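Local coordinates for HemO (Neisseria meningitidis, PDB 1J77), which binds heme and probably cleaves its porphyrin ring oxidatively, as heme oxygenases do, at residues Gly104-Gly109 and Ala177-Ala182. Numbering follows the deposited sequence.
Sequences GNKAIG and AREAFA. With HEM (protoporphyrin IX containing Fe), chain B.
Two helices of the all-helical heme oxygenase fold, 104-119 and 167-192, meet here through Gly109 and Ala177, whose CA atoms are 4.0 Å apart. Gly109, having no side chain, brings only main-chain atoms to the crossing, and the backbones can come this close. Ala177 lies beside the Gly109 carbonyl, with its CA 3.5 Å from Gly109 O in a bent CA-H...O contact (125° at the hydrogen) and its methyl equally close to the same oxygen.

Farther out, at the partly exposed edge, Lys106 and Glu179 form a salt bridge. The Lys106 chain bends at chi3 (105°), which helps carry the ammonium across to the neighbouring helix. NZ donates to Glu179 OE2 over 3.2 Å, arriving on the syn side 19° out of the carboxylate plane; its bond to OE1 is weak. Glu179 has CG beside its backbone N and continues extended to its carboxylate, where Gln175 NE2, a turn earlier in helix 167-192, also binds OE2.

Phe181 carries this helix to the cofactor: its CE2 lies 3.6 Å from the heme methine carbon CHD, which sits near the phenyl plane, so the edge of the phenyl ring is set over the periphery of the porphyrin, on the face away from the iron-bound water. Ala177 also touches Tyr112, whose hydroxyl is hydrogen-bonded to heme. The junction therefore combines close backbone contact in the buried part with a charged pair at the more exposed edge, where OE2 is shared between Lys106 and Gln175, a pairing that probably favours an ionised Glu179.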
ATOM      1  N   GLY A 104      14.028 -11.001  -1.025  1.00 24.13           N
ATOM      2  CA  GLY A 104      15.039 -10.750  -0.020  1.00 24.09           C
ATOM      3  C   GLY A 104      14.770  -9.566   0.886  1.00 23.69           C
ATOM      4  O   GLY A 104      13.627  -9.317   1.301  1.00 22.75           O
ATOM      5  N   ASN A 105      15.841  -8.872   1.265  1.00 24.01           N
ATOM      6  CA  ASN A 105      15.714  -7.761   2.183  1.00 23.73           C
ATOM      7  C   ASN A 105      14.854  -6.643   1.596  1.00 23.88           C
ATOM      8  O   ASN A 105      14.043  -6.066   2.306  1.00 24.02           O
ATOM      9  CB  ASN A 105      17.093  -7.269   2.618  1.00 24.32           C
ATOM     10  CG  ASN A 105      17.848  -8.324   3.465  1.00 26.48           C
ATOM     11  OD1 ASN A 105      17.263  -8.978   4.313  1.00 29.51           O
ATOM     12  ND2 ASN A 105      19.154  -8.450   3.238  1.00 30.55           N
ATOM     13  N   LYS A 106      15.037  -6.363   0.317  1.00 23.22           N
ATOM     14  CA  LYS A 106      14.275  -5.291  -0.348  1.00 23.26           C
ATOM     15  C   LYS A 106      12.791  -5.638  -0.267  1.00 21.64           C
ATOM     16  O   LYS A 106      11.953  -4.716  -0.129  1.00 20.39           O
ATOM     17  CB  LYS A 106      14.732  -5.077  -1.785  1.00 24.63           C
ATOM     18  CG  LYS A 106      16.078  -4.341  -1.919  1.00 27.87           C
ATOM     19  CD  LYS A 106      16.529  -4.248  -3.359  1.00 30.88           C
ATOM     20  CE  LYS A 106      16.336  -2.864  -3.900  1.00 31.81           C
ATOM     21  NZ  LYS A 106      16.814  -2.690  -5.317  1.00 32.47           N
ATOM     22  N   ALA A 107      12.419  -6.929  -0.352  1.00 20.60           N
ATOM     23  CA  ALA A 107      11.000  -7.307  -0.277  1.00 20.76           C
ATOM     24  C   ALA A 107      10.399  -6.975   1.077  1.00 20.22           C
ATOM     25  O   ALA A 107       9.218  -6.713   1.190  1.00 20.61           O
ATOM     26  CB  ALA A 107      10.772  -8.812  -0.658  1.00 20.41           C
ATOM     27  N   ILE A 108      11.219  -6.976   2.131  1.00 19.40           N
ATOM     28  CA  ILE A 108      10.745  -6.587   3.461  1.00 19.00           C
ATOM     29  C   ILE A 108      10.272  -5.121   3.465  1.00 19.11           C
ATOM     30  O   ILE A 108       9.279  -4.820   4.091  1.00 18.95           O
ATOM     31  CB  ILE A 108      11.831  -6.866   4.529  1.00 20.95           C
ATOM     32  CG1 ILE A 108      12.199  -8.347   4.525  1.00 23.13           C
ATOM     33  CG2 ILE A 108      11.298  -6.472   5.892  1.00 20.42           C
ATOM     34  CD1 ILE A 108      13.486  -8.650   5.276  1.00 27.02           C
ATOM     35  N   GLY A 109      10.994  -4.267   2.763  1.00 17.43           N
ATOM     36  CA  GLY A 109      10.561  -2.883   2.531  1.00 17.15           C
ATOM     37  C   GLY A 109       9.224  -2.730   1.810  1.00 17.63           C
ATOM     38  O   GLY A 109       8.427  -1.871   2.191  1.00 17.58           O
ATOM     39  N   ALA A 177      11.522  -0.142   0.458  1.00 19.35           N
ATOM     40  CA  ALA A 177      10.384   0.718   0.797  1.00 18.61           C
ATOM     41  C   ALA A 177      10.369   1.995  -0.070  1.00 19.31           C
ATOM     42  O   ALA A 177       9.327   2.349  -0.630  1.00 18.80           O
ATOM     43  CB  ALA A 177      10.391   1.068   2.309  1.00 18.59           C
ATOM     44  N   ARG A 178      11.526   2.595  -0.300  1.00 19.47           N
ATOM     45  CA  ARG A 178      11.596   3.770  -1.189  1.00 20.45           C
ATOM     46  C   ARG A 178      11.081   3.374  -2.603  1.00 19.70           C
ATOM     47  O   ARG A 178      10.310   4.100  -3.240  1.00 19.38           O
ATOM     48  CB  ARG A 178      13.040   4.346  -1.272  1.00 20.82           C
ATOM     49  CG  ARG A 178      13.524   5.018   0.009  1.00 26.39           C
ATOM     50  CD  ARG A 178      14.909   5.604  -0.047  1.00 31.53           C
ATOM     51  NE  ARG A 178      15.098   6.378   1.167  1.00 36.24           N
ATOM     52  CZ  ARG A 178      16.262   6.776   1.641  1.00 41.82           C
ATOM     53  NH1 ARG A 178      17.381   6.473   1.001  1.00 43.60           N
ATOM     54  NH2 ARG A 178      16.292   7.485   2.766  1.00 44.13           N
ATOM     55  N   GLU A 179      11.531   2.218  -3.085  1.00 18.66           N
ATOM     56  CA  GLU A 179      11.152   1.717  -4.391  1.00 19.98           C
ATOM     57  C   GLU A 179       9.683   1.338  -4.492  1.00 17.45           C
ATOM     58  O   GLU A 179       9.079   1.562  -5.551  1.00 17.61           O
ATOM     59  CB  GLU A 179      12.070   0.586  -4.850  1.00 20.71           C
ATOM     60  CG  GLU A 179      13.504   1.073  -5.076  1.00 23.62           C
ATOM     61  CD  GLU A 179      14.502  -0.018  -5.379  1.00 27.68           C
ATOM     62  OE1 GLU A 179      14.084  -1.100  -5.824  1.00 29.21           O
ATOM     63  OE2 GLU A 179      15.709   0.262  -5.243  1.00 28.42           O
ATOM     64  N   ALA A 180       9.081   0.829  -3.414  1.00 15.59           N
ATOM     65  CA  ALA A 180       7.625   0.489  -3.373  1.00 15.41           C
ATOM     66  C   ALA A 180       6.800   1.765  -3.503  1.00 15.81           C
ATOM     67  O   ALA A 180       5.881   1.818  -4.316  1.00 14.64           O
ATOM     68  CB  ALA A 180       7.293  -0.201  -2.154  1.00 15.19           C
ATOM     69  N   PHE A 181       7.190   2.797  -2.757  1.00 14.35           N
ATOM     70  CA  PHE A 181       6.494   4.081  -2.888  1.00 14.73           C
ATOM     71  C   PHE A 181       6.663   4.652  -4.261  1.00 14.82           C
ATOM     72  O   PHE A 181       5.717   5.213  -4.819  1.00 14.86           O
ATOM     73  CB  PHE A 181       6.963   5.111  -1.850  1.00 14.07           C
ATOM     74  CG  PHE A 181       6.397   4.941  -0.442  1.00 15.47           C
ATOM     75  CD1 PHE A 181       7.256   4.705   0.650  1.00 16.90           C
ATOM     76  CD2 PHE A 181       5.033   5.046  -0.174  1.00 15.82           C
ATOM     77  CE1 PHE A 181       6.764   4.604   1.924  1.00 17.77           C
ATOM     78  CE2 PHE A 181       4.564   4.962   1.113  1.00 16.67           C
ATOM     79  CZ  PHE A 181       5.438   4.703   2.172  1.00 17.42           C
ATOM     80  N   ALA A 182       7.873   4.563  -4.834  1.00 15.31           N
ATOM     81  CA  ALA A 182       8.072   5.109  -6.163  1.00 16.55           C
ATOM     82  C   ALA A 182       7.249   4.396  -7.200  1.00 16.11           C
ATOM     83  O   ALA A 182       6.688   5.014  -8.081  1.00 17.57           O
ATOM     84  CB  ALA A 182       9.504   5.060  -6.543  1.00 17.73           C
TER
HETATM   85  CHA HEM B 300       0.840   5.694   7.650  1.00 21.93           C
HETATM   86  CHB HEM B 300      -2.288   8.755   5.578  1.00 21.71           C
HETATM   87  CHC HEM B 300      -1.607   6.523   1.293  1.00 20.05           C
HETATM   88  CHD HEM B 300       1.891   3.781   3.297  1.00 19.34           C
HETATM   89  C1A HEM B 300      -0.133   6.647   7.477  1.00 22.53           C
HETATM   90  C2A HEM B 300      -0.813   7.406   8.552  1.00 24.44           C
HETATM   91  C3A HEM B 300      -1.662   8.236   7.949  1.00 23.29           C
HETATM   92  C4A HEM B 300      -1.564   8.066   6.507  1.00 21.84           C
HETATM   93  CMA HEM B 300      -2.601   9.238   8.665  1.00 26.04           C
HETATM   94  CAA HEM B 300      -0.668   7.267  10.095  0.70 25.13           C
HETATM   95  CBA HEM B 300      -1.766   6.332  10.603  0.70 27.00           C
HETATM   96  CGA HEM B 300      -1.610   6.021  12.079  0.70 26.47           C
HETATM   97  O1A HEM B 300      -0.480   6.212  12.616  0.70 28.59           O
HETATM   98  O2A HEM B 300      -2.632   5.604  12.704  0.70 28.76           O
HETATM   99  C1B HEM B 300      -2.393   8.425   4.235  1.00 21.71           C
HETATM  100  C2B HEM B 300      -3.277   9.057   3.295  1.00 21.95           C
HETATM  101  C3B HEM B 300      -3.072   8.467   2.083  1.00 19.45           C
HETATM  102  C4B HEM B 300      -2.098   7.395   2.278  1.00 20.33           C
HETATM  103  CMB HEM B 300      -4.233  10.202   3.716  1.00 24.03           C
HETATM  104  CAB HEM B 300      -3.801   8.738   0.765  1.00 20.92           C
HETATM  105  CBB HEM B 300      -4.200   9.961   0.431  1.00 22.12           C
HETATM  106  C1C HEM B 300      -0.652   5.562   1.488  1.00 17.87           C
HETATM  107  C2C HEM B 300      -0.203   4.588   0.493  1.00 19.32           C
HETATM  108  C3C HEM B 300       0.800   3.883   1.037  1.00 19.45           C
HETATM  109  C4C HEM B 300       0.965   4.275   2.410  1.00 19.35           C
HETATM  110  CMC HEM B 300      -0.727   4.545  -0.950  1.00 21.90           C
HETATM  111  CAC HEM B 300       1.627   2.769   0.409  1.00 21.90           C
HETATM  112  CBC HEM B 300       1.682   2.655  -0.915  1.00 25.59           C
HETATM  113  C1D HEM B 300       1.903   4.078   4.624  1.00 19.10           C
HETATM  114  C2D HEM B 300       2.825   3.459   5.540  1.00 18.06           C
HETATM  115  C3D HEM B 300       2.531   4.053   6.881  1.00 20.10           C
HETATM  116  C4D HEM B 300       1.440   4.965   6.642  1.00 21.03           C
HETATM  117  CMD HEM B 300       3.889   2.422   5.175  1.00 18.84           C
HETATM  118  CAD HEM B 300       3.161   3.719   8.234  1.00 22.64           C
HETATM  119  CBD HEM B 300       4.040   4.817   8.755  1.00 22.18           C
HETATM  120  CGD HEM B 300       4.648   4.252  10.020  1.00 25.59           C
HETATM  121  O1D HEM B 300       5.703   3.583   9.909  1.00 23.73           O
HETATM  122  O2D HEM B 300       4.109   4.529  11.136  1.00 28.65           O
HETATM  123  NA  HEM B 300      -0.630   7.073   6.268  1.00 20.91           N
HETATM  124  NB  HEM B 300      -1.662   7.449   3.574  1.00 20.54           N
HETATM  125  NC  HEM B 300       0.071   5.314   2.618  1.00 17.75           N
HETATM  126  ND  HEM B 300       1.072   4.991   5.289  1.00 20.32           N
HETATM  127 FE   HEM B 300      -0.203   6.280   4.435  1.00 19.42          FE
HETATM  128  O   HOH W   1      -1.543   4.898   4.763  1.00 31.79           O